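Local coordinates for cyclic nucleotide-binding protein (Brucella abortus biovar 1, PDB 5D1I) that is of unknown function, with a cyclic nucleotide-binding-like beta-barrel domain of a family generally linked to DNA-binding transcription factor activity, at residues Q31-L34 and L35-A39. Numbering follows the deposited sequence.
Sequences QLRL and LAFGA
R33 and F37 stand one turn apart on the last turns of helix 29-38, an alpha-helix packed beside the beta barrel of this cyclic nucleotide-binding-like domain. Their side chains run side by side in the same direction. The touching is done by the aliphatic part of the arginine: CG of R33 lies 3.9 Å from CE1 of F37 and nearly as close to CD1. With its CG anti to the backbone N (chi1 -169°), R33 first extends and then bends at chi3, and the guanidinium plane is turned 59° from the ring and stands well away from it, leaving the contact to the CH2 at CG. The phenyl ring also turns an edge toward the backbone, with CD1 of F37 3.2 Å from O of R33, an oxygen that lies in the ring plane. That same carbonyl accepts the N-H of F37 at 2.9 Å, so one oxygen meets both the amide and the ring edge of the residue a turn later.

R33 and L32 pack on I15 of helix 11-18, A36 and F37 on L11, whereas L35 is buried between F24, I116 and I124, which ties the helix to strand 111-117 and helix 118-124. L32, also buried, reaches F24 and F27 as well and packs on R82 of the second subunit. Hydrogen bonds from L35 N to Q31 O and from A36 N to L32 O continue the i to i+4 ladder. CB of L35 sits against the preceding turn, 3.4 Å from O of L32. The helix closes at G38, whose N donates to O of L34 at 2.8 Å; A39 then leaves helical geometry, though its N still hydrogen-bonds to O of L35 at 2.9 Å.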
loop_
_atom_site.group_PDB
_atom_site.type_symbol
_atom_site.label_atom_id
_atom_site.label_comp_id
_atom_site.label_asym_id
_atom_site.label_seq_id
_atom_site.Cartn_x
_atom_site.Cartn_y
_atom_site.Cartn_z
ATOM N N GLN A 31 11.895 1.739 12.465
ATOM C CA GLN A 31 11.022 0.582 12.286
ATOM C C GLN A 31 11.076 0.052 10.860
ATOM O O GLN A 31 11.094 -1.164 10.642
ATOM C CB GLN A 31 9.577 0.928 12.650
ATOM C CG GLN A 31 9.338 1.128 14.134
ATOM C CD GLN A 31 7.867 1.292 14.461
ATOM O OE1 GLN A 31 7.240 2.278 14.076
ATOM N NE2 GLN A 31 7.305 0.318 15.168
ATOM N N LEU A 32 11.092 0.964 9.890
ATOM C CA LEU A 32 11.176 0.585 8.481
ATOM C C LEU A 32 12.482 -0.148 8.196
ATOM O O LEU A 32 12.519 -1.089 7.402
ATOM C CB LEU A 32 11.059 1.820 7.581
ATOM C CG LEU A 32 9.682 2.483 7.521
ATOM C CD1 LEU A 32 9.749 3.750 6.692
ATOM C CD2 LEU A 32 8.647 1.517 6.953
ATOM N N ARG A 33 13.548 0.294 8.853
ATOM C CA ARG A 33 14.858 -0.333 8.734
ATOM C C ARG A 33 14.830 -1.768 9.256
ATOM O O ARG A 33 15.320 -2.687 8.596
ATOM C CB ARG A 33 15.908 0.484 9.493
ATOM C CG ARG A 33 17.344 0.067 9.219
ATOM C CD ARG A 33 18.325 1.041 9.852
ATOM N NE ARG A 33 17.874 2.426 9.727
ATOM C CZ ARG A 33 18.075 3.192 8.658
ATOM N NH1 ARG A 33 17.623 4.439 8.642
ATOM N NH2 ARG A 33 18.725 2.714 7.605
ATOM N N LEU A 34 14.267 -1.948 10.449
ATOM C CA LEU A 34 14.064 -3.276 11.020
ATOM C C LEU A 34 13.305 -4.167 10.051
ATOM O O LEU A 34 13.668 -5.324 9.827
ATOM C CB LEU A 34 13.295 -3.188 12.337
ATOM C CG LEU A 34 14.063 -2.945 13.633
ATOM C CD1 LEU A 34 13.119 -3.086 14.819
ATOM C CD2 LEU A 34 15.228 -3.913 13.753
ATOM N N LEU A 35 12.245 -3.608 9.479
ATOM C CA LEU A 35 11.422 -4.312 8.512
ATOM C C LEU A 35 12.225 -4.707 7.280
ATOM O O LEU A 35 12.112 -5.828 6.787
ATOM C CB LEU A 35 10.237 -3.439 8.108
ATOM C CG LEU A 35 9.108 -4.115 7.340
ATOM C CD1 LEU A 35 8.413 -5.142 8.221
ATOM C CD2 LEU A 35 8.130 -3.062 6.851
ATOM N N ALA A 36 13.041 -3.782 6.787
ATOM C CA ALA A 36 13.851 -4.047 5.607
ATOM C C ALA A 36 14.876 -5.141 5.891
ATOM O O ALA A 36 15.157 -5.970 5.029
ATOM C CB ALA A 36 14.539 -2.779 5.138
ATOM N N PHE A 37 15.413 -5.151 7.108
ATOM C CA PHE A 37 16.360 -6.188 7.513
ATOM C C PHE A 37 15.673 -7.534 7.744
ATOM O O PHE A 37 16.228 -8.586 7.431
ATOM C CB PHE A 37 17.107 -5.766 8.779
ATOM C CG PHE A 37 18.374 -5.000 8.510
ATOM C CD1 PHE A 37 18.333 -3.645 8.214
ATOM C CD2 PHE A 37 19.606 -5.632 8.566
ATOM C CE1 PHE A 37 19.498 -2.936 7.973
ATOM C CE2 PHE A 37 20.777 -4.930 8.322
ATOM C CZ PHE A 37 20.723 -3.580 8.027
ATOM N N GLY A 38 14.464 -7.495 8.296
ATOM C CA GLY A 38 13.740 -8.713 8.615
ATOM C C GLY A 38 13.147 -9.354 7.380
ATOM O O GLY A 38 12.846 -10.547 7.362
ATOM N N ALA A 39 12.983 -8.546 6.339
ATOM C CA ALA A 39 12.406 -8.996 5.082
ATOM C C ALA A 39 13.278 -10.032 4.387
ATOM O O ALA A 39 14.492 -10.064 4.580
ATOM C CB ALA A 39 12.186 -7.817 4.174
#